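Local atomic coordinates of histone-lysine N-methyltransferase, H3 lysine-9 specific SUVH6 (Arabidopsis thaliana, PDB entry 6A5M), a protein that probably methylates a lysine of the histone H3 tail, drawing the methyl group from S-adenosylmethionine. Residues 288-293 with 304-309; 385-390 with 440-445; 115-120 with 173-178; 44-49 with 80-85. The protein carries 1 engineered substitution. One frame throughout, in Å; residues are numbered along the deposited sequence.

Contact 1 (288-293 with 304-309). With ZN (zinc ion), chain D; ZN (zinc ion), chain B.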
loop_
_atom_site.group_PDB
_atom_site.type_symbol
_atom_site.label_atom_id
_atom_site.label_comp_id
_atom_site.label_asym_id
_atom_site.label_seq_id
_atom_site.Cartn_x
_atom_site.Cartn_y
_atom_site.Cartn_z
ATOM N N LYS A 288 9.160 8.257 29.822
ATOM C CA LYS A 288 8.713 7.344 30.860
ATOM C C LYS A 288 8.546 5.972 30.260
ATOM O O LYS A 288 7.919 5.816 29.213
ATOM C CB LYS A 288 7.411 7.829 31.520
ATOM C CG LYS A 288 7.325 9.356 31.800
ATOM C CD LYS A 288 8.632 10.036 32.263
ATOM C CE LYS A 288 9.414 9.264 33.322
ATOM N NZ LYS A 288 10.854 9.640 33.273
ATOM N N SER A 289 9.201 5.034 30.936
ATOM C CA SER A 289 9.546 3.710 30.456
ATOM C C SER A 289 8.486 2.664 30.725
ATOM O O SER A 289 7.348 2.971 31.075
ATOM C CB SER A 289 10.881 3.261 31.059
ATOM O OG SER A 289 10.688 2.621 32.308
ATOM N N CYS A 290 8.898 1.412 30.577
ATOM C CA CYS A 290 7.978 0.295 30.563
ATOM C C CYS A 290 8.361 -0.809 31.536
ATOM O O CYS A 290 9.536 -1.002 31.849
ATOM C CB CYS A 290 7.905 -0.275 29.153
ATOM S SG CYS A 290 6.414 -1.234 28.869
ATOM N N CYS A 291 7.352 -1.530 32.011
ATOM C CA CYS A 291 7.563 -2.616 32.958
ATOM C C CYS A 291 6.913 -3.893 32.437
ATOM O O CYS A 291 5.886 -4.341 32.947
ATOM C CB CYS A 291 6.991 -2.252 34.329
ATOM S SG CYS A 291 8.143 -1.375 35.411
ATOM N N CYS A 292 7.535 -4.467 31.413
ATOM C CA CYS A 292 7.086 -5.708 30.805
ATOM C C CYS A 292 8.341 -6.424 30.330
ATOM O O CYS A 292 9.166 -5.837 29.633
ATOM C CB CYS A 292 6.115 -5.448 29.642
ATOM S SG CYS A 292 4.765 -4.261 29.971
ATOM N N THR A 293 8.504 -7.680 30.721
ATOM C CA THR A 293 9.716 -8.412 30.369
ATOM C C THR A 293 9.595 -9.085 29.007
ATOM O O THR A 293 10.564 -9.627 28.476
ATOM C CB THR A 293 10.059 -9.472 31.413
ATOM O OG1 THR A 293 11.352 -10.014 31.117
ATOM C CG2 THR A 293 9.020 -10.586 31.405
ATOM N N CYS A 304 0.935 -1.899 31.538
ATOM C CA CYS A 304 1.950 -1.385 30.625
ATOM C C CYS A 304 1.683 0.097 30.374
ATOM O O CYS A 304 0.671 0.458 29.772
ATOM C CB CYS A 304 1.960 -2.155 29.300
ATOM S SG CYS A 304 3.106 -1.456 28.072
ATOM N N ALA A 305 2.589 0.946 30.849
ATOM C CA ALA A 305 2.454 2.398 30.728
ATOM C C ALA A 305 2.341 2.843 29.276
ATOM O O ALA A 305 1.613 3.783 28.951
ATOM C CB ALA A 305 3.628 3.084 31.383
ATOM N N CYS A 306 3.065 2.159 28.401
ATOM C CA CYS A 306 3.093 2.544 27.005
ATOM C C CYS A 306 1.753 2.257 26.322
ATOM O O CYS A 306 1.349 2.991 25.424
ATOM C CB CYS A 306 4.258 1.843 26.311
ATOM S SG CYS A 306 5.855 2.286 27.091
ATOM N N VAL A 307 1.041 1.227 26.775
ATOM C CA VAL A 307 -0.319 0.978 26.286
ATOM C C VAL A 307 -1.296 2.069 26.746
ATOM O O VAL A 307 -2.229 2.427 26.021
ATOM C CB VAL A 307 -0.844 -0.401 26.747
ATOM C CG1 VAL A 307 -2.306 -0.592 26.356
ATOM C CG2 VAL A 307 0.019 -1.508 26.170
ATOM N N GLU A 308 -1.075 2.596 27.948
ATOM C CA GLU A 308 -1.905 3.684 28.457
ATOM C C GLU A 308 -1.610 4.982 27.727
ATOM O O GLU A 308 -2.504 5.806 27.533
ATOM C CB GLU A 308 -1.706 3.873 29.964
ATOM C CG GLU A 308 -2.187 2.687 30.778
ATOM C CD GLU A 308 -3.502 2.130 30.256
ATOM O OE1 GLU A 308 -4.517 2.866 30.293
ATOM O OE2 GLU A 308 -3.518 0.965 29.794
ATOM N N LYS A 309 -0.357 5.168 27.324
ATOM C CA LYS A 309 0.008 6.322 26.509
ATOM C C LYS A 309 -0.805 6.346 25.220
ATOM O O LYS A 309 -1.168 7.411 24.725
ATOM C CB LYS A 309 1.498 6.309 26.173
ATOM C CG LYS A 309 2.412 6.833 27.268
ATOM C CD LYS A 309 3.869 6.694 26.835
ATOM C CE LYS A 309 4.807 6.745 28.036
ATOM N NZ LYS A 309 6.213 6.441 27.651
HETATM ZN ZN ZN D . 4.971 -2.651 28.168
HETATM ZN ZN ZN B . 7.189 0.376 26.931
HETATM O O HOH W 1 4.824 -0.567 32.736
#

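Contact 2 (385-390 with 440-445)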
loop_
_atom_site.group_PDB
_atom_site.type_symbol
_atom_site.label_atom_id
_atom_site.label_comp_id
_atom_site.label_asym_id
_atom_site.label_seq_id
_atom_site.Cartn_x
_atom_site.Cartn_y
_atom_site.Cartn_z
ATOM N N GLU A 385 17.723 17.288 9.424
ATOM C CA GLU A 385 18.160 18.095 10.549
ATOM C C GLU A 385 16.989 18.850 11.141
ATOM O O GLU A 385 16.253 19.528 10.428
ATOM C CB GLU A 385 19.252 19.077 10.119
ATOM C CG GLU A 385 20.452 18.430 9.452
ATOM C CD GLU A 385 21.618 19.387 9.318
ATOM O OE1 GLU A 385 22.260 19.678 10.352
ATOM O OE2 GLU A 385 21.884 19.859 8.186
ATOM N N LEU A 386 16.809 18.733 12.446
ATOM C CA LEU A 386 15.715 19.420 13.112
ATOM C C LEU A 386 15.992 20.915 13.289
ATOM O O LEU A 386 17.082 21.316 13.705
ATOM C CB LEU A 386 15.455 18.791 14.476
ATOM C CG LEU A 386 14.281 17.828 14.581
ATOM C CD1 LEU A 386 14.215 17.310 15.998
ATOM C CD2 LEU A 386 12.988 18.523 14.188
ATOM N N LEU A 387 15.047 21.755 12.943
ATOM C CA LEU A 387 15.133 23.169 13.234
ATOM C C LEU A 387 13.821 23.822 13.596
ATOM O O LEU A 387 12.791 23.446 13.120
ATOM C CB LEU A 387 15.779 23.964 12.115
ATOM C CG LEU A 387 15.479 23.677 10.670
ATOM C CD1 LEU A 387 14.518 24.689 10.124
ATOM C CD2 LEU A 387 16.770 23.707 9.899
ATOM N N GLU A 388 13.913 24.847 14.424
ATOM C CA GLU A 388 12.791 25.654 14.848
ATOM C C GLU A 388 12.298 26.483 13.696
ATOM O O GLU A 388 13.043 26.790 12.802
ATOM C CB GLU A 388 13.202 26.595 15.971
ATOM C CG GLU A 388 13.932 25.981 17.157
ATOM C CD GLU A 388 13.928 26.903 18.384
ATOM O OE1 GLU A 388 14.153 26.454 19.529
ATOM O OE2 GLU A 388 13.689 28.106 18.203
ATOM N N ASP A 389 11.038 26.876 13.752
ATOM C CA ASP A 389 10.330 27.525 12.658
ATOM C C ASP A 389 10.956 28.819 12.226
ATOM O O ASP A 389 11.076 29.119 11.044
ATOM C CB ASP A 389 8.986 27.943 13.206
ATOM C CG ASP A 389 8.025 28.357 12.102
ATOM O OD1 ASP A 389 8.325 28.056 10.926
ATOM O OD2 ASP A 389 6.983 28.982 12.411
ATOM N N SER A 390 11.358 29.592 13.217
ATOM C CA SER A 390 11.906 30.903 13.000
ATOM C C SER A 390 13.125 30.765 12.150
ATOM O O SER A 390 13.266 31.410 11.120
ATOM C CB SER A 390 12.387 31.369 14.355
ATOM O OG SER A 390 12.838 30.256 15.104
ATOM N N THR A 440 10.491 22.066 11.791
ATOM C CA THR A 440 10.757 21.653 10.427
ATOM C C THR A 440 11.942 20.691 10.375
ATOM O O THR A 440 12.959 20.893 11.049
ATOM C CB THR A 440 11.067 22.874 9.514
ATOM O OG1 THR A 440 10.010 23.836 9.614
ATOM C CG2 THR A 440 11.230 22.439 8.055
ATOM N N ILE A 441 11.791 19.641 9.576
ATOM C CA ILE A 441 12.880 18.735 9.245
ATOM C C ILE A 441 13.522 19.141 7.919
ATOM O O ILE A 441 12.866 19.114 6.887
ATOM C CB ILE A 441 12.386 17.288 9.146
ATOM C CG1 ILE A 441 11.711 16.864 10.455
ATOM C CG2 ILE A 441 13.537 16.368 8.812
ATOM C CD1 ILE A 441 10.936 15.576 10.341
ATOM N N ASP A 442 14.796 19.521 7.950
ATOM C CA ASP A 442 15.517 19.921 6.734
ATOM C C ASP A 442 16.417 18.797 6.207
ATOM O O ASP A 442 17.444 18.468 6.816
ATOM C CB ASP A 442 16.361 21.177 6.994
ATOM C CG ASP A 442 17.190 21.598 5.776
ATOM O OD1 ASP A 442 16.843 21.216 4.635
ATOM O OD2 ASP A 442 18.191 22.326 5.958
ATOM N N ALA A 443 16.049 18.238 5.061
ATOM C CA ALA A 443 16.795 17.125 4.492
ATOM C C ALA A 443 17.591 17.531 3.257
ATOM O O ALA A 443 17.995 16.675 2.470
ATOM C CB ALA A 443 15.843 15.972 4.156
ATOM N N ALA A 444 17.812 18.836 3.095
ATOM C CA ALA A 444 18.570 19.374 1.957
ATOM C C ALA A 444 20.002 18.860 1.908
ATOM O O ALA A 444 20.514 18.526 0.846
ATOM C CB ALA A 444 18.587 20.905 1.994
ATOM N N SER A 445 20.647 18.801 3.066
ATOM C CA SER A 445 22.052 18.428 3.123
ATOM C C SER A 445 22.221 17.016 3.698
ATOM O O SER A 445 23.002 16.211 3.177
ATOM C CB SER A 445 22.825 19.459 3.950
ATOM O OG SER A 445 24.175 19.076 4.129
HETATM O O HOH W 2 19.722 18.867 5.829
#

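Contact 3 (115-120 with 173-178)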
loop_
_atom_site.group_PDB
_atom_site.type_symbol
_atom_site.label_atom_id
_atom_site.label_comp_id
_atom_site.label_asym_id
_atom_site.label_seq_id
_atom_site.Cartn_x
_atom_site.Cartn_y
_atom_site.Cartn_z
ATOM N N GLY A 115 -3.115 -19.860 -8.408
ATOM C CA GLY A 115 -1.976 -20.747 -8.265
ATOM C C GLY A 115 -0.613 -20.302 -8.719
ATOM O O GLY A 115 -0.351 -19.160 -8.952
ATOM N N GLY A 116 0.281 -21.266 -8.734
ATOM C CA GLY A 116 1.498 -21.181 -9.498
ATOM C C GLY A 116 1.097 -20.778 -10.908
ATOM O O GLY A 116 0.212 -21.368 -11.517
ATOM N N TYR A 117 1.732 -19.732 -11.408
ATOM C CA TYR A 117 1.519 -19.235 -12.756
ATOM C C TYR A 117 2.846 -19.392 -13.482
ATOM O O TYR A 117 3.910 -19.523 -12.851
ATOM C CB TYR A 117 1.070 -17.768 -12.742
ATOM C CG TYR A 117 2.119 -16.865 -12.142
ATOM C CD1 TYR A 117 2.961 -16.121 -12.953
ATOM C CD2 TYR A 117 2.290 -16.782 -10.759
ATOM C CE1 TYR A 117 3.935 -15.297 -12.410
ATOM C CE2 TYR A 117 3.253 -15.970 -10.208
ATOM C CZ TYR A 117 4.075 -15.227 -11.033
ATOM O OH TYR A 117 5.036 -14.422 -10.460
ATOM N N ASP A 118 2.781 -19.409 -14.803
ATOM C CA ASP A 118 3.969 -19.533 -15.621
ATOM C C ASP A 118 4.712 -18.204 -15.638
ATOM O O ASP A 118 4.122 -17.164 -15.912
ATOM C CB ASP A 118 3.585 -19.974 -17.033
ATOM C CG ASP A 118 4.791 -20.315 -17.891
ATOM O OD1 ASP A 118 4.591 -20.569 -19.102
ATOM O OD2 ASP A 118 5.931 -20.332 -17.365
ATOM N N ASP A 119 6.005 -18.241 -15.340
ATOM C CA ASP A 119 6.776 -17.011 -15.214
ATOM C C ASP A 119 7.777 -16.822 -16.340
ATOM O O ASP A 119 8.750 -16.096 -16.173
ATOM C CB ASP A 119 7.514 -16.965 -13.864
ATOM C CG ASP A 119 8.748 -17.861 -13.828
ATOM O OD1 ASP A 119 8.731 -18.942 -14.456
ATOM O OD2 ASP A 119 9.740 -17.482 -13.165
ATOM N N HIS A 120 7.575 -17.464 -17.484
ATOM C CA HIS A 120 8.534 -17.231 -18.550
ATOM C C HIS A 120 8.177 -16.003 -19.348
ATOM O O HIS A 120 7.032 -15.810 -19.737
ATOM C CB HIS A 120 8.665 -18.413 -19.493
ATOM C CG HIS A 120 10.049 -18.616 -19.967
ATOM N ND1 HIS A 120 10.374 -19.142 -21.214
ATOM C CD2 HIS A 120 11.265 -18.410 -19.371
ATOM C CE1 HIS A 120 11.664 -19.207 -21.370
ATOM N NE2 HIS A 120 12.239 -18.770 -20.225
ATOM N N VAL A 173 -8.690 -10.954 -15.953
ATOM C CA VAL A 173 -7.932 -12.003 -15.286
ATOM C C VAL A 173 -7.369 -11.527 -13.953
ATOM O O VAL A 173 -6.719 -10.483 -13.857
ATOM C CB VAL A 173 -6.791 -12.541 -16.161
ATOM C CG1 VAL A 173 -5.902 -13.486 -15.349
ATOM C CG2 VAL A 173 -7.367 -13.283 -17.353
ATOM N N ILE A 174 -7.666 -12.308 -12.920
ATOM C CA ILE A 174 -7.149 -12.071 -11.582
ATOM C C ILE A 174 -6.275 -13.249 -11.205
ATOM O O ILE A 174 -6.720 -14.393 -11.172
ATOM C CB ILE A 174 -8.271 -11.900 -10.537
ATOM C CG1 ILE A 174 -9.005 -10.567 -10.735
ATOM C CG2 ILE A 174 -7.701 -11.936 -9.154
ATOM C CD1 ILE A 174 -10.122 -10.635 -11.711
ATOM N N ARG A 175 -5.016 -12.955 -10.940
ATOM C CA ARG A 175 -4.042 -13.960 -10.596
ATOM C C ARG A 175 -4.053 -14.167 -9.082
ATOM O O ARG A 175 -3.869 -13.218 -8.318
ATOM C CB ARG A 175 -2.673 -13.521 -11.105
ATOM C CG ARG A 175 -1.637 -14.612 -11.215
ATOM C CD ARG A 175 -0.450 -14.142 -12.064
ATOM N NE ARG A 175 -0.025 -12.771 -11.765
ATOM C CZ ARG A 175 0.802 -12.452 -10.773
ATOM N NH1 ARG A 175 1.272 -13.399 -9.970
ATOM N NH2 ARG A 175 1.157 -11.192 -10.571
ATOM N N GLY A 176 -4.299 -15.396 -8.644
ATOM C CA GLY A 176 -4.320 -15.688 -7.221
ATOM C C GLY A 176 -3.210 -16.622 -6.774
ATOM O O GLY A 176 -3.115 -17.755 -7.234
ATOM N N LYS A 177 -2.358 -16.144 -5.875
ATOM C CA LYS A 177 -1.335 -16.992 -5.252
ATOM C C LYS A 177 -1.994 -18.084 -4.385
ATOM O O LYS A 177 -3.015 -17.814 -3.752
ATOM C CB LYS A 177 -0.389 -16.110 -4.417
ATOM C CG LYS A 177 0.956 -16.728 -4.037
ATOM C CD LYS A 177 2.116 -15.762 -4.303
ATOM C CE LYS A 177 3.456 -16.457 -4.105
ATOM N NZ LYS A 177 4.550 -15.513 -3.736
ATOM N N HIS A 178 -1.460 -19.310 -4.385
ATOM C CA HIS A 178 -1.832 -20.235 -3.325
ATOM C C HIS A 178 -0.916 -19.949 -2.136
ATOM O O HIS A 178 -1.310 -19.325 -1.137
ATOM C CB HIS A 178 -1.725 -21.716 -3.698
ATOM C CG HIS A 178 -2.731 -22.166 -4.698
ATOM N ND1 HIS A 178 -4.043 -21.753 -4.657
ATOM C CD2 HIS A 178 -2.654 -23.149 -5.636
ATOM C CE1 HIS A 178 -4.694 -22.348 -5.662
ATOM N NE2 HIS A 178 -3.905 -23.186 -6.235
#

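Contact 4 (44-49 with 80-85)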
loop_
_atom_site.group_PDB
_atom_site.type_symbol
_atom_site.label_atom_id
_atom_site.label_comp_id
_atom_site.label_asym_id
_atom_site.label_seq_id
_atom_site.Cartn_x
_atom_site.Cartn_y
_atom_site.Cartn_z
ATOM N N ILE A 44 -12.289 -12.254 9.755
ATOM C CA ILE A 44 -12.425 -10.804 9.760
ATOM C C ILE A 44 -12.869 -10.268 8.394
ATOM O O ILE A 44 -13.567 -9.250 8.322
ATOM C CB ILE A 44 -11.117 -10.102 10.185
ATOM C CG1 ILE A 44 -9.982 -10.410 9.211
ATOM C CG2 ILE A 44 -10.730 -10.515 11.599
ATOM C CD1 ILE A 44 -8.622 -9.910 9.683
ATOM N N ASP A 45 -12.491 -10.950 7.315
ATOM C CA ASP A 45 -12.891 -10.495 5.987
ATOM C C ASP A 45 -14.406 -10.628 5.819
ATOM O O ASP A 45 -15.043 -9.764 5.211
ATOM C CB ASP A 45 -12.155 -11.262 4.881
ATOM C CG ASP A 45 -12.379 -12.763 4.955
ATOM O OD1 ASP A 45 -12.521 -13.291 6.073
ATOM O OD2 ASP A 45 -12.419 -13.417 3.894
ATOM N N PHE A 46 -14.989 -11.684 6.385
ATOM C CA PHE A 46 -16.428 -11.904 6.271
ATOM C C PHE A 46 -17.243 -10.961 7.166
ATOM O O PHE A 46 -18.316 -10.500 6.777
ATOM C CB PHE A 46 -16.781 -13.355 6.595
ATOM C CG PHE A 46 -18.216 -13.707 6.274
ATOM C CD1 PHE A 46 -18.609 -13.943 4.963
ATOM C CD2 PHE A 46 -19.174 -13.781 7.275
ATOM C CE1 PHE A 46 -19.932 -14.265 4.661
ATOM C CE2 PHE A 46 -20.497 -14.099 6.977
ATOM C CZ PHE A 46 -20.874 -14.339 5.667
ATOM N N GLU A 47 -16.736 -10.675 8.361
ATOM C CA GLU A 47 -17.389 -9.720 9.245
ATOM C C GLU A 47 -17.340 -8.308 8.664
ATOM O O GLU A 47 -18.358 -7.611 8.634
ATOM C CB GLU A 47 -16.744 -9.755 10.627
ATOM C CG GLU A 47 -16.777 -11.130 11.239
ATOM C CD GLU A 47 -16.425 -11.135 12.706
ATOM O OE1 GLU A 47 -16.214 -10.042 13.280
ATOM O OE2 GLU A 47 -16.367 -12.240 13.281
ATOM N N ALA A 48 -16.159 -7.897 8.199
ATOM C CA ALA A 48 -15.992 -6.591 7.566
ATOM C C ALA A 48 -16.888 -6.470 6.344
ATOM O O ALA A 48 -17.591 -5.473 6.165
ATOM C CB ALA A 48 -14.523 -6.368 7.172
ATOM N N SER A 49 -16.848 -7.505 5.509
ATOM C CA SER A 49 -17.707 -7.603 4.335
ATOM C C SER A 49 -19.172 -7.389 4.701
ATOM O O SER A 49 -19.857 -6.567 4.090
ATOM C CB SER A 49 -17.533 -8.968 3.670
ATOM O OG SER A 49 -17.978 -8.936 2.333
ATOM N N TYR A 80 -7.782 -10.008 0.124
ATOM C CA TYR A 80 -8.856 -10.982 0.282
ATOM C C TYR A 80 -9.687 -11.134 -0.980
ATOM O O TYR A 80 -10.010 -10.147 -1.630
ATOM C CB TYR A 80 -9.781 -10.582 1.435
ATOM C CG TYR A 80 -9.126 -10.573 2.790
ATOM C CD1 TYR A 80 -8.851 -11.760 3.457
ATOM C CD2 TYR A 80 -8.794 -9.378 3.414
ATOM C CE1 TYR A 80 -8.259 -11.757 4.707
ATOM C CE2 TYR A 80 -8.198 -9.363 4.656
ATOM C CZ TYR A 80 -7.936 -10.559 5.302
ATOM O OH TYR A 80 -7.346 -10.548 6.548
ATOM N N ARG A 81 -10.073 -12.369 -1.296
ATOM C CA ARG A 81 -10.952 -12.635 -2.430
ATOM C C ARG A 81 -12.259 -11.839 -2.340
ATOM O O ARG A 81 -12.814 -11.412 -3.355
ATOM C CB ARG A 81 -11.261 -14.127 -2.521
ATOM C CG ARG A 81 -11.860 -14.568 -3.849
ATOM C CD ARG A 81 -12.222 -16.037 -3.783
ATOM N NE ARG A 81 -12.272 -16.687 -5.092
ATOM C CZ ARG A 81 -11.341 -17.527 -5.548
ATOM N NH1 ARG A 81 -10.271 -17.828 -4.809
ATOM N NH2 ARG A 81 -11.482 -18.073 -6.746
HETATM N N MSE A 82 -12.747 -11.625 -1.124
HETATM C CA MSE A 82 -13.992 -10.885 -0.954
HETATM C C MSE A 82 -13.911 -9.419 -1.347
HETATM O O MSE A 82 -14.943 -8.778 -1.496
HETATM C CB MSE A 82 -14.481 -10.988 0.481
HETATM C CG MSE A 82 -15.316 -12.223 0.660
HETATM SE SE MSE A 82 -16.412 -12.201 2.237
HETATM C CE MSE A 82 -15.486 -13.608 3.198
ATOM N N GLU A 83 -12.703 -8.885 -1.500
ATOM C CA GLU A 83 -12.547 -7.546 -2.076
ATOM C C GLU A 83 -13.060 -7.511 -3.520
ATOM O O GLU A 83 -13.651 -6.521 -3.961
ATOM C CB GLU A 83 -11.085 -7.102 -2.034
ATOM C CG GLU A 83 -10.553 -6.829 -0.627
ATOM C CD GLU A 83 -9.075 -6.492 -0.632
ATOM O OE1 GLU A 83 -8.725 -5.369 -1.050
ATOM O OE2 GLU A 83 -8.263 -7.355 -0.230
ATOM N N LEU A 84 -12.813 -8.594 -4.252
ATOM C CA LEU A 84 -13.314 -8.725 -5.613
ATOM C C LEU A 84 -14.832 -8.660 -5.603
ATOM O O LEU A 84 -15.434 -8.102 -6.513
ATOM C CB LEU A 84 -12.853 -10.038 -6.249
ATOM C CG LEU A 84 -11.385 -10.443 -6.074
ATOM C CD1 LEU A 84 -11.112 -11.732 -6.832
ATOM C CD2 LEU A 84 -10.467 -9.350 -6.535
ATOM N N ASN A 85 -15.439 -9.244 -4.568
ATOM C CA ASN A 85 -16.893 -9.250 -4.426
ATOM C C ASN A 85 -17.410 -7.851 -4.100
ATOM O O ASN A 85 -18.370 -7.374 -4.707
ATOM C CB ASN A 85 -17.348 -10.234 -3.335
ATOM C CG ASN A 85 -16.990 -11.691 -3.654
ATOM O OD1 ASN A 85 -16.880 -12.534 -2.751
ATOM N ND2 ASN A 85 -16.798 -11.988 -4.938
HETATM O O HOH W 3 -12.121 -13.399 1.401
#

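Contact 1 (288-293 with 304-309)
A cysteine-rich zinc site joins the two segments: Cys-290, Cys-292 and Cys-304 all hold the zinc ion of chain D, with Cys-296 as fourth ligand. Cys-290 SG lies 2.1 Å from this zinc, and Cys-304 SG 2.2 Å. The two first torsions are alike, each sulfur trans to its own backbone N (chi1 -159° and 175°), and the zinc draws Cys-290 SG to 3.4 Å from Cys-304 SG. Cys-292 SG comes in against Cys-304 CB at 3.6 Å. The zinc ion of chain B is bound by Cys-306 SG at 2.3 Å, together with Cys-332 and Cys-336. The site is consistent with the triangular three-zinc, nine-cysteine cluster of the Pre-SET motif of SUV39-type methyltransferases, in which some sulfurs bridge two metals. Cys-290 SG is placed to do so, although its CB is modelled implausibly near the second zinc and the detail is doubtful. Cys-304 also caps helix 305-309, its SG accepting a weak bond from Val-307 N. On the flank, a water accepts from Cys-291 N at 2.8 Å and from Ala-305 N at 3.3 Å, linking the loop to the first turn of the helix.

Contact 2 (385-390 with 440-445)
Leu-387 and Thr-440 stand side by side on one face of a short antiparallel ladder, their side chains pointing the same way, with Leu-387 CD1 3.9 Å from Thr-440 CB. The leucine takes the tight rotamer that sets CG between its own N and carbonyl carbon (chi1 41°), and this together with an unusual chi2 (102°) sends the other branch toward Asp-442: CD2 crosses obliquely to that side chain and rests 3.9 Å from Asp-442 CB. Glu-385 is on this same face, its CB and CG lying beside Asp-442 O. Its OE2 remains 5.0 Å from Asp-442 OD2, near enough that the two carboxylates may raise each other's proton affinity. Leu-386 and Ile-441, a non-hydrogen-bonded pair, point to the reverse face, where Leu-386 CD2 meets Ile-441 CG1 at 4.3 Å. Within the SET domain, strands 385-387 and 440-442 form a three-stranded antiparallel sheet with strand 402-404 on the far side of 440-442, and the Asp-442 side chain lies about 10 Å from bound S-adenosylmethionine. Four backbone bonds hold the ladder, two between Glu-385 and Asp-442 and two between Leu-387 and Thr-440, with Leu-387 N 2.9 Å from Thr-440 O. Past the strand, Asp-442 OD1 accepts from Ala-444 N at 3.0 Å in an Asx turn, the donor arriving from above the carboxylate plane. Ala-392 of helix 389-393 packs against both Leu-387 and Thr-440.

Contact 3 (115-120 with 173-178)
The guanidinium of Arg-175 lies over one face of the Tyr-117 ring in a cation-pi contact, CZ 4.3 Å from the ring centroid and 12° off the normal. The two planes are inclined by 51°, so the group dips onto the ring with one end instead of stacking flat: Arg-175 NH1 descends to 3.3 Å from Tyr-117 CE2. The guanidinium is not held by the ring alone, since NE forms a salt bridge with Asp-193 that helps to fix how the group is turned. Trp-228 meets the Tyr-117 ring and also touches Arg-175, bringing helix 227-234 to the contact. Two CH-pi contacts add to this. The extended first part of the arginine chain brings CD over the Tyr-117 face near CG, and the bend at chi3 (43°) then turns the guanidinium back over the ring. In the other, Gly-115 CA lies 3.8 Å from the His-178 imidazole centroid, displaced toward the rim. Among backbone groups, Gly-115 N donates to Gly-176 O, but the modelled 2.4 Å is too short for its length to be trusted. This bond follows on from the parallel pairing of strands 105-114 and 171-176, part of the curled mixed sheet that forms the core of the SAD/SRA domain.

Contact 4 (44-49 with 80-85)
Asp-45 OD2 takes a salt bridge from Arg-43 and a bond from a water at 2.5 Å, and that water in turn accepts from Met-82 N at 3.1 Å. The buried carboxylate thus reaches the start of the second helix through one solvent molecule, and the arginine probably stabilises its negative charge. The helix backbone puts Asp-45 CB over one face of the Tyr-80 ring, 3.8 Å from the centroid, as a CH-pi contact; CG, wedged between the aspartate's own N and carbonyl carbon (chi1 58°), then swings the carboxylate to the water and to Met-82 CE. Carboxylate and ring are tilted by only 29°. At the far end of the ring, Ile-44 CD1 approaches Tyr-80 OH to 3.4 Å, the two side chains meeting at about a right angle. Helices 44-49 and 81-85 run nearly parallel here, 19° apart, with axes 10.4 Å from each other, a spacing bridged by large side chains; the second of them belongs to the SAD/SRA domain. Met-82, present as selenomethionine, fills much of that gap. Its bent tail brings CE to the edge of the Phe-46 ring, 3.6 Å from Phe-46 CD1, and its selenium makes an oblique Met-aromatic contact with the same ring. Selenium also rests 3.6 Å from Ser-49 OG, one turn along the first helix. Tyr-80 N donates to the anti lone pair of Glu-83 OE2 at 2.7 Å, while Glu-83 OE1 bonds His-18 of the long helix 6-29.

How the contacts relate
Traced from the N terminus, the four contacts follow one another in series, none nesting within or crossing another. Contact 4 closes first, over 30 intervening residues, setting helix 44-54 beside helix 81-87. Contact 3 then spans 52 residues and joins the loop after strand 105-114 to the end of strand 171-176. These two alone touch: Ile-174 CG2 meets Leu-84 CD1 at 4.1 Å, joining helix and sheet. Contact 1 closes a loop of just 10 residues within the Pre-SET range, and contact 2 pairs SET strands across 49. Contact 2 lies on the opposite side of the chain's centre from contacts 3 and 4; its nearest atoms are about 17 Å from contact 1.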